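Local coordinates for putative uncharacterized protein PH0734 (Pyrococcus horikoshii, PDB 3D79) that is of unknown function but combines a pre-PUA-like domain with a PUA domain and probably binds RNA, at residues Ala26-Ser29 / Gln30-Gly33; Ala147-Gly151 / Lys152-Glu156. One frame throughout, in Å; residues are numbered along the deposited sequence.

Contact 1: Ala26-Ser29 / Gln30-Gly33; sequences AQLS and QMFG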
# COMPACT_ATOMS: atom_id res chain seq x y z
N ALA A 26 5.77 6.81 12.68
CA ALA A 26 5.35 5.80 13.65
C ALA A 26 4.50 4.71 12.99
O ALA A 26 4.75 3.52 13.19
CB ALA A 26 4.59 6.46 14.78
N GLN A 27 3.54 5.12 12.18
CA GLN A 27 2.66 4.18 11.47
C GLN A 27 3.45 3.29 10.51
O GLN A 27 3.28 2.07 10.52
CB GLN A 27 1.56 4.92 10.71
CG GLN A 27 0.47 5.51 11.61
CD GLN A 27 -0.60 6.25 10.83
OE1 GLN A 27 -1.08 5.78 9.79
NE2 GLN A 27 -0.99 7.42 11.32
N LEU A 28 4.32 3.89 9.71
CA LEU A 28 5.14 3.14 8.76
C LEU A 28 6.07 2.15 9.47
O LEU A 28 6.24 1.02 9.03
CB LEU A 28 5.97 4.09 7.89
CG LEU A 28 5.22 4.99 6.90
CD1 LEU A 28 6.16 6.04 6.36
CD2 LEU A 28 4.59 4.18 5.76
N SER A 29 6.65 2.59 10.58
CA SER A 29 7.56 1.75 11.35
C SER A 29 6.85 0.52 11.92
O SER A 29 7.42 -0.58 11.93
CB SER A 29 8.23 2.55 12.47
OG SER A 29 9.08 3.55 11.91
N GLN A 30 5.62 0.70 12.37
CA GLN A 30 4.84 -0.43 12.88
C GLN A 30 4.52 -1.42 11.77
O GLN A 30 4.64 -2.64 11.95
CB GLN A 30 3.56 0.04 13.55
CG GLN A 30 2.80 -1.09 14.23
CD GLN A 30 1.46 -0.65 14.77
OE1 GLN A 30 0.58 -0.24 14.02
NE2 GLN A 30 1.29 -0.74 16.09
N MET A 31 4.13 -0.89 10.61
CA MET A 31 3.71 -1.72 9.48
C MET A 31 4.87 -2.44 8.79
O MET A 31 4.78 -3.64 8.51
CB MET A 31 2.94 -0.88 8.47
CG MET A 31 1.63 -0.33 9.00
SD MET A 31 0.63 0.44 7.71
CE MET A 31 1.57 1.93 7.36
N PHE A 32 5.95 -1.70 8.53
CA PHE A 32 7.04 -2.21 7.68
C PHE A 32 8.36 -2.48 8.41
O PHE A 32 9.28 -3.06 7.83
CB PHE A 32 7.31 -1.24 6.54
CG PHE A 32 6.14 -1.08 5.61
CD1 PHE A 32 5.80 -2.09 4.72
CD2 PHE A 32 5.38 0.08 5.63
CE1 PHE A 32 4.72 -1.95 3.86
CE2 PHE A 32 4.30 0.24 4.78
CZ PHE A 32 3.96 -0.79 3.89
N GLY A 33 8.43 -2.05 9.66
CA GLY A 33 9.69 -2.08 10.38
C GLY A 33 10.43 -0.78 10.14
O GLY A 33 10.26 -0.13 9.11
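In the last turn of helix 18-32, in the pre-PUA-like part of the chain, Leu28 meets Met31 and Phe32, and the helix stops at Gly33. Leu28 CD2 is the shared apolar point: it lies 4.1 Å from Met31 CE and equally near Phe32 CE2, and both neighbours run obliquely to the leucine. Met31 CG stands beside its backbone N, and the bend at the thioether (chi3 -71°) folds CE back over the backbone, 3.6 Å from Gln27 O. That carbonyl also accepts from Met31 N at 3.1 Å, so the methionine chain lies against the same oxygen that its own N-H bonds. Gln30 N bonds to Ala26 O in the same i to i+4 pattern, and Phe32 N reaches Leu28 O at 2.8 Å, the donor nearly in line with the C=O. The final bond, Gly33 N to Ser29 O, is weak, bent to 129° at the hydrogen. Gly33 has positive phi (89°), and at its backbone angles a CB would press on the carbonyl oxygen of Phe32. Gln27 holds the backbone of Asp72 and Ile74 through its amide, while Leu28, Met31 and Phe32 pack on strand 73-76. Gly33 ends helix 18-32 and is the N-cap of helix 34-40: a glycine-terminated helix C-terminus running straight into the next helix, with the first helix packed on an outermost strand of an antiparallel sheet.

Contact 2: Ala147-Gly151 / Lys152-Glu156; sequences ALMSG and KVMKE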
# COMPACT_ATOMS: atom_id res chain seq x y z
N ALA A 147 -7.01 -5.88 4.68
CA ALA A 147 -7.11 -7.32 4.84
C ALA A 147 -8.45 -7.72 5.45
O ALA A 147 -8.88 -7.15 6.46
CB ALA A 147 -5.99 -7.84 5.71
N LEU A 148 -9.11 -8.68 4.81
CA LEU A 148 -10.37 -9.25 5.33
C LEU A 148 -10.13 -10.62 5.95
O LEU A 148 -11.05 -11.25 6.50
CB LEU A 148 -11.42 -9.34 4.21
CG LEU A 148 -11.72 -8.07 3.41
CD1 LEU A 148 -12.66 -8.39 2.26
CD2 LEU A 148 -12.27 -6.95 4.27
N MET A 149 -8.88 -11.08 5.85
CA MET A 149 -8.42 -12.32 6.45
C MET A 149 -7.04 -12.06 7.05
O MET A 149 -6.34 -11.13 6.63
CB MET A 149 -8.27 -13.42 5.39
CG MET A 149 -9.55 -13.81 4.66
SD MET A 149 -9.14 -14.88 3.27
CE MET A 149 -10.78 -15.48 2.81
N SER A 150 -6.62 -12.88 8.01
CA SER A 150 -5.23 -12.85 8.46
C SER A 150 -4.33 -13.36 7.33
O SER A 150 -4.81 -14.03 6.41
CB SER A 150 -5.05 -13.71 9.70
OG SER A 150 -5.14 -15.09 9.36
N GLY A 151 -3.04 -13.04 7.40
CA GLY A 151 -2.07 -13.55 6.43
C GLY A 151 -2.04 -15.07 6.37
O GLY A 151 -1.98 -15.65 5.28
N LYS A 152 -2.09 -15.71 7.54
CA LYS A 152 -2.14 -17.17 7.62
C LYS A 152 -3.36 -17.73 6.91
O LYS A 152 -3.26 -18.70 6.15
CB LYS A 152 -2.14 -17.62 9.08
CG LYS A 152 -0.79 -17.50 9.78
CD LYS A 152 -0.87 -17.91 11.25
CE LYS A 152 -1.08 -19.41 11.42
NZ LYS A 152 0.15 -20.20 11.15
N VAL A 153 -4.51 -17.12 7.15
CA VAL A 153 -5.76 -17.57 6.53
C VAL A 153 -5.73 -17.36 5.01
O VAL A 153 -6.19 -18.22 4.25
CB VAL A 153 -7.00 -16.93 7.21
CG1 VAL A 153 -8.27 -17.17 6.40
CG2 VAL A 153 -7.16 -17.48 8.63
N MET A 154 -5.13 -16.25 4.58
CA MET A 154 -4.94 -15.99 3.14
C MET A 154 -4.16 -17.10 2.44
O MET A 154 -4.46 -17.43 1.29
CB MET A 154 -4.22 -14.65 2.92
CG MET A 154 -5.02 -13.42 3.27
SD MET A 154 -4.13 -11.95 2.71
CE MET A 154 -5.07 -10.65 3.51
N LYS A 155 -3.16 -17.65 3.12
CA LYS A 155 -2.34 -18.73 2.57
C LYS A 155 -3.04 -20.09 2.57
O LYS A 155 -2.77 -20.94 1.72
CB LYS A 155 -1.01 -18.82 3.32
CG LYS A 155 -0.10 -17.62 3.07
CD LYS A 155 1.11 -17.62 4.00
CE LYS A 155 2.12 -18.70 3.61
NZ LYS A 155 3.20 -18.83 4.63
N GLU A 156 -3.94 -20.28 3.53
CA GLU A 156 -4.63 -21.55 3.76
C GLU A 156 -5.89 -21.73 2.90
O GLU A 156 -6.18 -22.83 2.43
CB GLU A 156 -5.01 -21.65 5.25
CG GLU A 156 -5.83 -22.89 5.65
CD GLU A 156 -5.02 -24.18 5.72
OE1 GLU A 156 -3.77 -24.13 5.80
OE2 GLU A 156 -5.65 -25.26 5.71
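Met149 lays its side chain across Val153 at about a right angle, with CB 3.9 Å from Val153 CG1 and the sulfur close to the same methyl. Its CB also meets Met154 CG. Met154 is extended beyond CG, which carries CE to within 3.7 Å of Ala147 CB; Met154 also packs on Ile118, Ala121 and Val163. Met154 CE lies 3.4 Å from Met149 O, a buried carbonyl with no polar partner. Ser150 is the N-cap of helix 151-156: with chi1 at 71° its OG sits between backbone N and carbonyl carbon and accepts from Val153 N at 3.1 Å, the N-H pointing at it at 159°. The same oxygen has Val153 CG2 3.2 Å away, so a methyl flanks the capping bond. With an alanine here the side-chain oxygen is gone, and Val153 N would probably lose its capping acceptor at the helix start. The backbone bond from Met154 N to Ser150 O measures 2.9 Å. One residue on, Lys155 N bonds to Gly151 O at 3.2 Å, and the lysine's ammonium forms a salt bridge with Glu123. Serine oxygen thus satisfies a first-turn N-H, as an N-cap serine does, while the apolar chains of Met149 and Met154 fasten the new helix to the loop that leaves strand 141-147.

Overall arrangement
Contact 1 and contact 2 follow each other along the chain, the first within the pre-PUA-like range and the second within the PUA range, and their centres lie about 20 Å apart. Their nearest atoms are about 10 Å apart, so neither supports the other directly. Each sits at a helix boundary: 26-33 closes one helix and leads into another through a glycine, whereas 147-156 opens a helix with a serine cap. Each also joins its helix to a different sheet, contact 1 to strand 73-76 and contact 2 to strands 118-121 and 161-165. The centres lie about 12 Å and 17 Å from that of the chain. No ligand or RNA site is defined near either.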